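Local atomic coordinates of unsaturated glucuronyl hydrolase (PDB entry 2ZZR), a protein that hydrolyses unsaturated chondroitin, hyaluronan and heparin disaccharides, releasing the unsaturated uronic acid, and belongs to glycoside hydrolase family 88. Residues 53-57 with 58-62; 85-88 with 89-93; 200-203 with 204-208; 263-266 with 267-270; 374-377 with 378-381. One frame throughout, in Å; residues are numbered along the deposited sequence. Where two conformers were deposited one is given.

Contact 1 of 5, residues 53-57 with 58-62; sequences PATFN and NIYKV
Phe56 and Ile59 face each other as an antiparallel hydrogen-bonded pair, and the chain reverses between them in a type I' turn. Phe56 N donates to Ile59 O at 2.8 Å, and Ile59 N returns a bond to Phe56 O at 3.1 Å. Asn57 and Asn58 fill the corners with positive phi, a conformation asparagine tolerates well. Two aromatic contacts flank this turn. Lys61 runs as an extended chain across Phe56, its CE and NZ over one face; NZ stands 3.9 Å from the centroid of the Phe56 ring, a cation-pi contact only 10° off the normal. Lysine suits this exposed flank: its methylenes pack on the ring and its charge sits over the ring's electrons. Thr55 CG2 makes a CH-pi contact over the middle of the Tyr60 ring, 3.5 Å from the centroid. Thr55 chi1 of 62° sets OG1 between backbone N and carbonyl carbon and turns CG2 to the tyrosine; OG1 bonds Glu373. Glu373 also accepts from the backbone N of Asn57 and Asn58, so one carboxylate holds the turn. The hairpin of strands 50-56 and 59-63 packs with Ile59 on Tyr45 of helix 25-46, while Tyr60 and Pro53 lean on the start of helix 376-390.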
loop_
_atom_site.group_PDB
_atom_site.type_symbol
_atom_site.label_atom_id
_atom_site.label_comp_id
_atom_site.label_asym_id
_atom_site.label_seq_id
_atom_site.Cartn_x
_atom_site.Cartn_y
_atom_site.Cartn_z
ATOM N N PRO A 53 10.290 -1.712 -10.585
ATOM C CA PRO A 53 9.694 -1.030 -9.428
ATOM C C PRO A 53 9.517 0.472 -9.626
ATOM O O PRO A 53 8.438 1.002 -9.340
ATOM C CB PRO A 53 10.694 -1.327 -8.302
ATOM C CG PRO A 53 11.213 -2.681 -8.657
ATOM C CD PRO A 53 11.332 -2.674 -10.169
ATOM N N ALA A 54 10.559 1.143 -10.118
ATOM C CA ALA A 54 10.515 2.578 -10.362
ATOM C C ALA A 54 10.973 2.921 -11.778
ATOM O O ALA A 54 11.575 2.087 -12.467
ATOM C CB ALA A 54 11.370 3.318 -9.335
ATOM N N THR A 55 10.673 4.146 -12.200
ATOM C CA THR A 55 11.088 4.645 -13.507
ATOM C C THR A 55 12.532 5.148 -13.449
ATOM O O THR A 55 13.092 5.341 -12.362
ATOM C CB THR A 55 10.180 5.796 -13.990
ATOM O OG1 THR A 55 10.272 6.897 -13.082
ATOM C CG2 THR A 55 8.710 5.345 -14.112
ATOM N N PHE A 56 13.117 5.347 -14.630
ATOM C CA PHE A 56 14.458 5.911 -14.793
ATOM C C PHE A 56 14.305 7.081 -15.743
ATOM O O PHE A 56 13.951 6.888 -16.910
ATOM C CB PHE A 56 15.402 4.874 -15.404
ATOM C CG PHE A 56 15.618 3.656 -14.546
ATOM C CD1 PHE A 56 16.735 3.569 -13.716
ATOM C CD2 PHE A 56 14.716 2.592 -14.575
ATOM C CE1 PHE A 56 16.945 2.444 -12.921
ATOM C CE2 PHE A 56 14.914 1.461 -13.779
ATOM C CZ PHE A 56 16.034 1.385 -12.952
ATOM N N ASN A 57 14.550 8.290 -15.241
ATOM C CA ASN A 57 14.238 9.517 -15.980
ATOM C C ASN A 57 12.780 9.505 -16.472
ATOM O O ASN A 57 12.472 9.890 -17.607
ATOM C CB ASN A 57 15.241 9.741 -17.125
ATOM C CG ASN A 57 16.683 9.834 -16.632
ATOM O OD1 ASN A 57 17.577 9.178 -17.171
ATOM N ND2 ASN A 57 16.910 10.642 -15.595
ATOM N N ASN A 58 11.901 9.021 -15.591
ATOM C CA ASN A 58 10.452 8.906 -15.831
ATOM C C ASN A 58 10.008 7.895 -16.887
ATOM O O ASN A 58 8.851 7.906 -17.323
ATOM C CB ASN A 58 9.804 10.283 -16.016
ATOM C CG ASN A 58 9.717 11.045 -14.713
ATOM O OD1 ASN A 58 9.546 10.444 -13.647
ATOM N ND2 ASN A 58 9.844 12.366 -14.780
ATOM N N ILE A 59 10.917 6.997 -17.255
ATOM C CA ILE A 59 10.595 5.875 -18.129
ATOM C C ILE A 59 10.905 4.544 -17.433
ATOM O O ILE A 59 12.049 4.293 -17.031
ATOM C CB ILE A 59 11.365 5.963 -19.492
ATOM C CG1 ILE A 59 11.074 7.295 -20.215
ATOM C CG2 ILE A 59 11.085 4.740 -20.365
ATOM C CD1 ILE A 59 9.622 7.497 -20.675
ATOM N N TYR A 60 9.884 3.700 -17.282
ATOM C CA TYR A 60 10.078 2.356 -16.743
ATOM C C TYR A 60 10.994 1.555 -17.651
ATOM O O TYR A 60 10.981 1.736 -18.867
ATOM C CB TYR A 60 8.756 1.599 -16.650
ATOM C CG TYR A 60 7.863 1.986 -15.498
ATOM C CD1 TYR A 60 8.221 1.690 -14.178
ATOM C CD2 TYR A 60 6.640 2.620 -15.728
ATOM C CE1 TYR A 60 7.388 2.038 -13.114
ATOM C CE2 TYR A 60 5.802 2.972 -14.671
ATOM C CZ TYR A 60 6.185 2.680 -13.373
ATOM O OH TYR A 60 5.360 3.025 -12.329
ATOM N N LYS A 61 11.790 0.679 -17.049
ATOM C CA LYS A 61 12.414 -0.405 -17.785
ATOM C C LYS A 61 11.496 -1.623 -17.728
ATOM O O LYS A 61 10.499 -1.632 -16.993
ATOM C CB LYS A 61 13.816 -0.710 -17.239
ATOM C CG LYS A 61 14.850 0.332 -17.651
ATOM C CD LYS A 61 16.185 0.152 -16.938
ATOM C CE LYS A 61 17.072 1.353 -17.197
ATOM N NZ LYS A 61 18.334 1.291 -16.411
ATOM N N VAL A 62 11.827 -2.640 -18.516
ATOM C CA VAL A 62 11.015 -3.846 -18.628
ATOM C C VAL A 62 11.724 -5.010 -17.941
ATOM O O VAL A 62 12.935 -5.199 -18.125
ATOM C CB VAL A 62 10.735 -4.195 -20.113
ATOM C CG1 VAL A 62 9.805 -5.383 -20.215
ATOM C CG2 VAL A 62 10.144 -2.993 -20.843
#

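Contact 2 of 5, residues 85-88 with 89-93; sequences QDKK and LKNIA
Asp86 O is gripped by two amides of the first helical turn: Leu89 N at 3.0 Å, coming from above the carbonyl plane, and Lys90 N in a weak bond of 3.5 Å. Asp86 is the N-cap of helix 87-105, and its side chain takes part too. With CG anti to the backbone N (chi1 -177°), the carboxylate folds back over the turn, and OD1 accepts from Lys88 N at 3.1 Å, met from above the carboxylate plane. A short acid suits this position because it reaches an amide that has no carbonyl one turn earlier, and its negative charge is probably favoured by the positive end of the helix dipole. The regular ladder then begins with Asn91 N to Lys87 O at 2.9 Å. Along the exposed side the bent chain of Lys87 lies obliquely against the Asn91 amide, Lys87 CD being 3.3 Å from Asn91 OD1, a methylene packed on an amide. Leu89 turns the other way, its CD1 4.1 Å from Asp86 CB. It buries itself between Tyr40 and Ile43 of helix 25-46 and Ala80 and Asn84 of helix 70-84, while Tyr40 OH bonds Asp86 OD2 and so ties the cap to the neighbouring helix.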
loop_
_atom_site.group_PDB
_atom_site.type_symbol
_atom_site.label_atom_id
_atom_site.label_comp_id
_atom_site.label_asym_id
_atom_site.label_seq_id
_atom_site.Cartn_x
_atom_site.Cartn_y
_atom_site.Cartn_z
ATOM N N GLN A 85 -14.529 -2.351 -18.856
ATOM C CA GLN A 85 -14.921 -3.711 -19.261
ATOM C C GLN A 85 -14.317 -4.164 -20.604
ATOM O O GLN A 85 -14.926 -4.957 -21.331
ATOM C CB GLN A 85 -16.456 -3.859 -19.274
ATOM C CG GLN A 85 -17.156 -3.574 -17.939
ATOM C CD GLN A 85 -17.359 -2.088 -17.660
ATOM O OE1 GLN A 85 -17.683 -1.307 -18.557
ATOM N NE2 GLN A 85 -17.179 -1.696 -16.405
ATOM N N ASP A 86 -13.125 -3.664 -20.927
ATOM C CA ASP A 86 -12.429 -4.015 -22.171
ATOM C C ASP A 86 -11.789 -5.388 -22.029
ATOM O O ASP A 86 -10.874 -5.581 -21.222
ATOM C CB ASP A 86 -11.379 -2.948 -22.518
ATOM C CG ASP A 86 -10.661 -3.201 -23.852
ATOM O OD1 ASP A 86 -10.990 -4.157 -24.584
ATOM O OD2 ASP A 86 -9.748 -2.413 -24.174
ATOM N N LYS A 87 -12.285 -6.339 -22.820
ATOM C CA LYS A 87 -11.776 -7.710 -22.836
ATOM C C LYS A 87 -10.256 -7.783 -23.060
ATOM O O LYS A 87 -9.602 -8.701 -22.565
ATOM C CB LYS A 87 -12.509 -8.524 -23.910
ATOM C CG LYS A 87 -12.833 -9.964 -23.508
ATOM C CD LYS A 87 -11.729 -10.948 -23.893
ATOM C CE LYS A 87 -11.879 -11.473 -25.322
ATOM N NZ LYS A 87 -12.935 -12.528 -25.433
ATOM N N LYS A 88 -9.709 -6.813 -23.796
ATOM C CA LYS A 88 -8.268 -6.740 -24.059
ATOM C C LYS A 88 -7.459 -6.630 -22.758
ATOM O O LYS A 88 -6.388 -7.233 -22.626
ATOM C CB LYS A 88 -7.944 -5.551 -24.969
ATOM C CG LYS A 88 -6.479 -5.478 -25.407
ATOM C CD LYS A 88 -6.021 -4.047 -25.665
ATOM C CE LYS A 88 -6.459 -3.548 -27.035
ATOM N NZ LYS A 88 -6.396 -2.060 -27.113
ATOM N N LEU A 89 -7.981 -5.855 -21.810
ATOM C CA LEU A 89 -7.341 -5.695 -20.502
ATOM C C LEU A 89 -7.372 -6.993 -19.706
ATOM O O LEU A 89 -6.366 -7.389 -19.117
ATOM C CB LEU A 89 -8.001 -4.561 -19.713
ATOM C CG LEU A 89 -7.830 -3.156 -20.291
ATOM C CD1 LEU A 89 -8.718 -2.178 -19.556
ATOM C CD2 LEU A 89 -6.381 -2.693 -20.247
ATOM N N LYS A 90 -8.528 -7.650 -19.696
ATOM C CA LYS A 90 -8.684 -8.940 -19.041
ATOM C C LYS A 90 -7.732 -9.975 -19.637
ATOM O O LYS A 90 -7.118 -10.756 -18.907
ATOM C CB LYS A 90 -10.132 -9.426 -19.145
ATOM C CG LYS A 90 -10.352 -10.830 -18.629
ATOM C CD LYS A 90 -11.782 -11.278 -18.840
ATOM C CE LYS A 90 -11.979 -12.705 -18.360
ATOM N NZ LYS A 90 -13.426 -13.050 -18.279
ATOM N N ASN A 91 -7.613 -9.975 -20.963
ATOM C CA ASN A 91 -6.710 -10.895 -21.641
ATOM C C ASN A 91 -5.276 -10.799 -21.136
ATOM O O ASN A 91 -4.669 -11.819 -20.801
ATOM C CB ASN A 91 -6.759 -10.692 -23.156
ATOM C CG ASN A 91 -8.003 -11.287 -23.781
ATOM O OD1 ASN A 91 -8.706 -12.092 -23.162
ATOM N ND2 ASN A 91 -8.279 -10.899 -25.024
ATOM N N ILE A 92 -4.744 -9.583 -21.068
ATOM C CA ILE A 92 -3.359 -9.404 -20.619
ATOM C C ILE A 92 -3.222 -9.635 -19.111
ATOM O O ILE A 92 -2.280 -10.291 -18.669
ATOM C CB ILE A 92 -2.724 -8.057 -21.088
ATOM C CG1 ILE A 92 -1.241 -7.971 -20.689
ATOM C CG2 ILE A 92 -3.513 -6.845 -20.590
ATOM C CD1 ILE A 92 -0.365 -9.120 -21.235
ATOM N N ALA A 93 -4.183 -9.129 -18.337
ATOM C CA ALA A 93 -4.157 -9.294 -16.882
ATOM C C ALA A 93 -4.245 -10.766 -16.476
ATOM O O ALA A 93 -3.555 -11.208 -15.550
ATOM C CB ALA A 93 -5.264 -8.468 -16.227
#

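Contact 3 of 5, residues 200-203 with 204-208; sequences NHFY and ASANN
Asn200 O accepts from Ala204 N at 3.0 Å, one of four successive i to i+4 bonds in helix 192-209, a member of the alpha-helical barrel of this enzyme. The small Ala204 keeps this side slim where Phe222 of strand 219-222 packs on it. His201 comes next, and its carbonyl oxygen serves two donors of the same residue, Ser205 N and Ser205 OG, each at 3.0 Å from His201 O and reaching it from opposite faces of the carbonyl plane. Serine suits such a place because its hydroxyl can turn back to its own helix when buried: OG lies beside the backbone N (chi1 -61°). A water bridges the two side chains, 2.8 Å from His201 NE2 and donating to Ser205 OG. On the other side of the imidazole ND1 bonds the backbone N of Ile157, so both ring nitrogens have partners. The His201 side chain is about 8 Å from that of Asp174, the proton donor. The buried Phe202 ring packs on Ser258 and Met262 of helix 245-262; Phe202 CE2 lies 3.8 Å from Ala206 CB, a small residue that leaves space for the ring. Tyr203 O takes Asn207 N. The helix then widens into a pi-type turn, where Asn208 folds back and Asn208 ND2 donates to Ala204 O at 2.8 Å, in the carbonyl plane on a lone pair.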
loop_
_atom_site.group_PDB
_atom_site.type_symbol
_atom_site.label_atom_id
_atom_site.label_comp_id
_atom_site.label_asym_id
_atom_site.label_seq_id
_atom_site.Cartn_x
_atom_site.Cartn_y
_atom_site.Cartn_z
ATOM N N ASN A 200 -2.223 -12.054 15.046
ATOM C CA ASN A 200 -1.005 -11.977 15.861
ATOM C C ASN A 200 -0.018 -11.000 15.265
ATOM O O ASN A 200 0.552 -10.168 15.982
ATOM C CB ASN A 200 -0.337 -13.346 16.008
ATOM C CG ASN A 200 -1.098 -14.274 16.933
ATOM O OD1 ASN A 200 -2.066 -13.871 17.576
ATOM N ND2 ASN A 200 -0.665 -15.531 16.999
ATOM N N HIS A 201 0.174 -11.102 13.951
ATOM C CA HIS A 201 1.071 -10.187 13.248
ATOM C C HIS A 201 0.598 -8.752 13.366
ATOM O O HIS A 201 1.404 -7.845 13.562
ATOM C CB HIS A 201 1.242 -10.543 11.772
ATOM C CG HIS A 201 2.166 -9.610 11.060
ATOM N ND1 HIS A 201 3.517 -9.853 10.949
ATOM C CD2 HIS A 201 1.951 -8.400 10.492
ATOM C CE1 HIS A 201 4.092 -8.849 10.313
ATOM N NE2 HIS A 201 3.163 -7.951 10.028
ATOM N N PHE A 202 -0.712 -8.539 13.244
ATOM C CA PHE A 202 -1.227 -7.197 13.392
ATOM C C PHE A 202 -0.849 -6.587 14.746
ATOM O O PHE A 202 -0.321 -5.483 14.802
ATOM C CB PHE A 202 -2.751 -7.081 13.190
ATOM C CG PHE A 202 -3.222 -5.673 13.370
ATOM C CD1 PHE A 202 -3.155 -4.768 12.312
ATOM C CD2 PHE A 202 -3.602 -5.211 14.630
ATOM C CE1 PHE A 202 -3.519 -3.434 12.490
ATOM C CE2 PHE A 202 -3.965 -3.890 14.821
ATOM C CZ PHE A 202 -3.921 -2.989 13.746
ATOM N N TYR A 203 -1.119 -7.309 15.831
ATOM C CA TYR A 203 -0.843 -6.771 17.166
ATOM C C TYR A 203 0.643 -6.605 17.450
ATOM O O TYR A 203 1.034 -5.648 18.097
ATOM C CB TYR A 203 -1.538 -7.589 18.258
ATOM C CG TYR A 203 -3.033 -7.361 18.285
ATOM C CD1 TYR A 203 -3.920 -8.392 17.985
ATOM C CD2 TYR A 203 -3.561 -6.101 18.585
ATOM C CE1 TYR A 203 -5.297 -8.184 18.004
ATOM C CE2 TYR A 203 -4.941 -5.878 18.604
ATOM C CZ TYR A 203 -5.799 -6.928 18.313
ATOM O OH TYR A 203 -7.167 -6.727 18.329
ATOM N N ALA A 204 1.461 -7.528 16.950
ATOM C CA ALA A 204 2.920 -7.389 17.058
ATOM C C ALA A 204 3.376 -6.096 16.382
ATOM O O ALA A 204 4.242 -5.374 16.898
ATOM C CB ALA A 204 3.615 -8.600 16.453
ATOM N N SER A 205 2.766 -5.785 15.242
ATOM C CA SER A 205 3.059 -4.547 14.539
ATOM C C SER A 205 2.558 -3.333 15.328
ATOM O O SER A 205 3.328 -2.411 15.629
ATOM C CB SER A 205 2.436 -4.575 13.144
ATOM O OG SER A 205 2.966 -5.635 12.365
ATOM N N ALA A 206 1.270 -3.348 15.673
ATOM C CA ALA A 206 0.618 -2.217 16.336
ATOM C C ALA A 206 1.329 -1.804 17.621
ATOM O O ALA A 206 1.451 -0.618 17.922
ATOM C CB ALA A 206 -0.847 -2.548 16.632
ATOM N N ASN A 207 1.789 -2.793 18.379
ATOM C CA ASN A 207 2.365 -2.513 19.685
ATOM C C ASN A 207 3.832 -2.109 19.654
ATOM O O ASN A 207 4.370 -1.633 20.664
ATOM C CB ASN A 207 2.126 -3.689 20.627
ATOM C CG ASN A 207 0.771 -3.607 21.300
ATOM O OD1 ASN A 207 0.384 -2.545 21.786
ATOM N ND2 ASN A 207 0.049 -4.711 21.327
ATOM N N ASN A 208 4.462 -2.256 18.490
ATOM C CA ASN A 208 5.915 -2.111 18.393
ATOM C C ASN A 208 6.391 -1.250 17.226
ATOM O O ASN A 208 7.132 -0.284 17.429
ATOM C CB ASN A 208 6.580 -3.489 18.369
ATOM C CG ASN A 208 6.274 -4.311 19.611
ATOM O OD1 ASN A 208 6.707 -3.972 20.717
ATOM N ND2 ASN A 208 5.526 -5.389 19.439
HETATM O O HOH W 1 3.766 -5.222 9.706
#

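Contact 4 of 5, residues 263-266 with 267-270; sequences KDYQ and QIIL
Asp264 and Gln267 form a capping box at the start of helix 265-280, in which Gln267 OE1 takes Asp264 N at 3.2 Å, while Asp264 OD1 takes Gln266 N at 3.0 Å and the backbone O of Asp264 takes Gln267 N at 2.8 Å. Glutamine is long enough to reach back to the N-cap amide, its chain extended beyond CG. Tyr265 lies on the outside of the turn, where chi1 of -173° swings the ring beside its own carbonyl carbon and lays it across two isoleucines. Ile268 crosses it at about a right angle, CB over one face and CD1 3.7 Å from Tyr265 CD2, while Ile269 CD1 lies 3.6 Å from Tyr265 CE1. The branched isoleucines offer this exposed ring apolar surface. Tyr203 of helix 192-209 bonds the other carboxylate oxygen, Asp264 OD2. The cap thus places a carboxylate where its charge should be eased by the helix dipole and by donors on both oxygens.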
loop_
_atom_site.group_PDB
_atom_site.type_symbol
_atom_site.label_atom_id
_atom_site.label_comp_id
_atom_site.label_asym_id
_atom_site.label_seq_id
_atom_site.Cartn_x
_atom_site.Cartn_y
_atom_site.Cartn_z
ATOM N N LYS A 263 -12.340 -5.795 13.541
ATOM C CA LYS A 263 -13.343 -4.947 14.197
ATOM C C LYS A 263 -12.997 -4.622 15.648
ATOM O O LYS A 263 -13.848 -4.674 16.548
ATOM C CB LYS A 263 -14.743 -5.562 14.062
ATOM C CG LYS A 263 -15.263 -5.581 12.617
ATOM C CD LYS A 263 -15.274 -4.161 12.043
ATOM C CE LYS A 263 -15.871 -4.094 10.645
ATOM N NZ LYS A 263 -17.282 -3.592 10.705
ATOM N N ASP A 264 -11.731 -4.283 15.863
ATOM C CA ASP A 264 -11.260 -3.839 17.168
ATOM C C ASP A 264 -11.202 -2.321 17.127
ATOM O O ASP A 264 -10.448 -1.756 16.342
ATOM C CB ASP A 264 -9.879 -4.459 17.440
ATOM C CG ASP A 264 -9.241 -3.980 18.738
ATOM O OD1 ASP A 264 -9.856 -3.194 19.493
ATOM O OD2 ASP A 264 -8.096 -4.407 18.994
ATOM N N TYR A 265 -12.009 -1.661 17.957
ATOM C CA TYR A 265 -12.045 -0.196 17.970
ATOM C C TYR A 265 -10.684 0.451 18.277
ATOM O O TYR A 265 -10.433 1.588 17.876
ATOM C CB TYR A 265 -13.131 0.341 18.918
ATOM C CG TYR A 265 -13.284 1.838 18.821
ATOM C CD1 TYR A 265 -12.695 2.683 19.770
ATOM C CD2 TYR A 265 -13.986 2.420 17.760
ATOM C CE1 TYR A 265 -12.815 4.057 19.674
ATOM C CE2 TYR A 265 -14.109 3.800 17.652
ATOM C CZ TYR A 265 -13.519 4.611 18.612
ATOM O OH TYR A 265 -13.633 5.972 18.506
ATOM N N GLN A 266 -9.809 -0.275 18.976
ATOM C CA GLN A 266 -8.431 0.195 19.194
ATOM C C GLN A 266 -7.740 0.535 17.864
ATOM O O GLN A 266 -6.856 1.388 17.812
ATOM C CB GLN A 266 -7.603 -0.862 19.914
ATOM C CG GLN A 266 -8.044 -1.169 21.327
ATOM C CD GLN A 266 -7.151 -2.193 21.976
ATOM O OE1 GLN A 266 -7.076 -3.343 21.531
ATOM N NE2 GLN A 266 -6.466 -1.786 23.032
ATOM N N GLN A 267 -8.141 -0.152 16.796
ATOM C CA GLN A 267 -7.569 0.090 15.474
ATOM C C GLN A 267 -8.006 1.430 14.893
ATOM O O GLN A 267 -7.238 2.096 14.194
ATOM C CB GLN A 267 -7.934 -1.049 14.523
ATOM C CG GLN A 267 -7.353 -2.389 14.931
ATOM C CD GLN A 267 -7.900 -3.530 14.104
ATOM O OE1 GLN A 267 -9.102 -3.774 14.096
ATOM N NE2 GLN A 267 -7.010 -4.259 13.423
ATOM N N ILE A 268 -9.244 1.829 15.172
ATOM C CA ILE A 268 -9.721 3.141 14.753
ATOM C C ILE A 268 -8.912 4.238 15.462
ATOM O O ILE A 268 -8.498 5.212 14.838
ATOM C CB ILE A 268 -11.248 3.291 14.983
ATOM C CG1 ILE A 268 -12.013 2.521 13.891
ATOM C CG2 ILE A 268 -11.669 4.771 14.999
ATOM C CD1 ILE A 268 -13.519 2.422 14.116
ATOM N N ILE A 269 -8.668 4.063 16.759
ATOM C CA ILE A 269 -7.865 5.040 17.503
ATOM C C ILE A 269 -6.423 5.086 16.971
ATOM O O ILE A 269 -5.857 6.173 16.786
ATOM C CB ILE A 269 -7.919 4.785 19.036
ATOM C CG1 ILE A 269 -9.353 4.970 19.570
ATOM C CG2 ILE A 269 -6.946 5.701 19.785
ATOM C CD1 ILE A 269 -10.048 6.261 19.161
ATOM N N LEU A 270 -5.857 3.917 16.689
ATOM C CA LEU A 270 -4.515 3.836 16.113
ATOM C C LEU A 270 -4.463 4.532 14.751
ATOM O O LEU A 270 -3.507 5.256 14.450
ATOM C CB LEU A 270 -4.061 2.383 16.008
ATOM C CG LEU A 270 -2.547 2.174 15.891
ATOM C CD1 LEU A 270 -1.821 2.644 17.165
ATOM C CD2 LEU A 270 -2.245 0.728 15.606
#

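Contact 5 of 5, residues 374-377 with 378-381; sequences GNIW and GDYY
Gly378 lies close to the side chains of Asn375 and Trp377; with no side chain of its own it leaves room for both groups in this buried turn. Asp379 follows, its N donating to Asn375 O at 3.0 Å. Its carboxylate lies beside that carbonyl and is joined to the segment before it by a water, which accepts from Asn375 N and stands 2.9 Å from Asp379 OD1. Two backbone amides, of Leu357 and Leu358, and the hydroxyl of Tyr60 also hold this acid, a dense set of donors that would be expected to favour the charged form. Asn375 is the N-cap of helix 376-390, so the water and the aspartate sit at the very start of that helix, near the centre of the alpha-barrel enzyme. Tyr380 N then bonds Ile376 O at 2.9 Å, and the Tyr380 ring leads off to Leu79, while its OH bonds Glu384. Tyr381 N donates nearly straight (169°) to Trp377 O at 2.8 Å. The Tyr381 ring leans back along its helix, Tyr381 CE2 4.2 Å from Trp377 CB, with its side chain about 4 Å from that of Trp250, a substrate-binding residue; the Trp377 side chain comes about 3 Å from that of Arg246, another such residue.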
loop_
_atom_site.group_PDB
_atom_site.type_symbol
_atom_site.label_atom_id
_atom_site.label_comp_id
_atom_site.label_asym_id
_atom_site.label_seq_id
_atom_site.Cartn_x
_atom_site.Cartn_y
_atom_site.Cartn_z
ATOM N N GLY A 374 8.636 8.052 -11.014
ATOM C CA GLY A 374 7.409 7.289 -10.871
ATOM C C GLY A 374 7.732 5.914 -10.311
ATOM O O GLY A 374 8.846 5.399 -10.483
ATOM N N ASN A 375 6.771 5.320 -9.615
ATOM C CA ASN A 375 6.914 3.934 -9.187
ATOM C C ASN A 375 5.584 3.200 -9.306
ATOM O O ASN A 375 4.516 3.828 -9.349
ATOM C CB ASN A 375 7.567 3.803 -7.796
ATOM C CG ASN A 375 6.834 4.582 -6.708
ATOM O OD1 ASN A 375 7.416 5.429 -6.022
ATOM N ND2 ASN A 375 5.562 4.283 -6.533
ATOM N N ILE A 376 5.655 1.879 -9.399
ATOM C CA ILE A 376 4.482 1.108 -9.804
ATOM C C ILE A 376 3.425 0.980 -8.700
ATOM O O ILE A 376 2.229 0.909 -8.997
ATOM C CB ILE A 376 4.867 -0.256 -10.441
ATOM C CG1 ILE A 376 3.671 -0.900 -11.167
ATOM C CG2 ILE A 376 5.511 -1.201 -9.410
ATOM C CD1 ILE A 376 3.064 -0.014 -12.274
ATOM N N TRP A 377 3.854 0.967 -7.438
ATOM C CA TRP A 377 2.872 0.954 -6.337
ATOM C C TRP A 377 2.172 2.313 -6.197
ATOM O O TRP A 377 0.977 2.376 -5.904
ATOM C CB TRP A 377 3.498 0.494 -5.005
ATOM C CG TRP A 377 4.640 1.346 -4.564
ATOM C CD1 TRP A 377 4.594 2.406 -3.705
ATOM C CD2 TRP A 377 6.007 1.214 -4.971
ATOM N NE1 TRP A 377 5.856 2.948 -3.553
ATOM C CE2 TRP A 377 6.739 2.230 -4.317
ATOM C CE3 TRP A 377 6.685 0.332 -5.827
ATOM C CZ2 TRP A 377 8.118 2.392 -4.491
ATOM C CZ3 TRP A 377 8.055 0.496 -6.002
ATOM C CH2 TRP A 377 8.751 1.522 -5.341
ATOM N N GLY A 378 2.912 3.396 -6.425
ATOM C CA GLY A 378 2.328 4.738 -6.452
ATOM C C GLY A 378 1.304 4.858 -7.566
ATOM O O GLY A 378 0.220 5.407 -7.362
ATOM N N ASP A 379 1.639 4.327 -8.741
ATOM C CA ASP A 379 0.690 4.275 -9.859
ATOM C C ASP A 379 -0.553 3.488 -9.471
ATOM O O ASP A 379 -1.683 3.941 -9.699
ATOM C CB ASP A 379 1.325 3.608 -11.078
ATOM C CG ASP A 379 2.321 4.503 -11.790
ATOM O OD1 ASP A 379 2.575 5.641 -11.333
ATOM O OD2 ASP A 379 2.853 4.052 -12.829
ATOM N N TYR A 380 -0.328 2.314 -8.880
ATOM C CA TYR A 380 -1.416 1.446 -8.472
ATOM C C TYR A 380 -2.353 2.128 -7.454
ATOM O O TYR A 380 -3.575 2.149 -7.654
ATOM C CB TYR A 380 -0.934 0.077 -7.936
ATOM C CG TYR A 380 -2.128 -0.652 -7.387
ATOM C CD1 TYR A 380 -2.452 -0.560 -6.037
ATOM C CD2 TYR A 380 -3.007 -1.326 -8.237
ATOM C CE1 TYR A 380 -3.591 -1.156 -5.532
ATOM C CE2 TYR A 380 -4.157 -1.935 -7.738
ATOM C CZ TYR A 380 -4.441 -1.834 -6.382
ATOM O OH TYR A 380 -5.567 -2.400 -5.847
ATOM N N TYR A 381 -1.793 2.667 -6.368
ATOM C CA TYR A 381 -2.635 3.261 -5.320
ATOM C C TYR A 381 -3.316 4.562 -5.761
ATOM O O TYR A 381 -4.421 4.881 -5.307
ATOM C CB TYR A 381 -1.870 3.420 -3.997
ATOM C CG TYR A 381 -1.556 2.085 -3.355
ATOM C CD1 TYR A 381 -2.581 1.248 -2.903
ATOM C CD2 TYR A 381 -0.232 1.655 -3.195
ATOM C CE1 TYR A 381 -2.302 0.011 -2.327
ATOM C CE2 TYR A 381 0.054 0.429 -2.614
ATOM C CZ TYR A 381 -0.976 -0.381 -2.178
ATOM O OH TYR A 381 -0.689 -1.593 -1.614
HETATM O O HOH W 2 4.297 6.713 -9.313
#

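Overall arrangement
Contact 5 is the most central, about 9 Å from the centre of the chain, with all its touching residues buried; contact 2 is a surface contact about 24 Å out, where lysines and an amide face solvent. Contacts 2, 4 and 5 each open a helix, but an aspartate caps the first two, the second with a full capping box, whereas asparagine takes that position in contact 5. Contact 3 is buried in the last turns of a helix. It meets contact 4 through Tyr203 OH and Asp264 OD2, 2.6 Å apart. Contact 1, the sole hairpin, meets contact 5 through Tyr60 OH and Asp379 OD2. Contact 1 lies across the chain's centre from contacts 3 and 4.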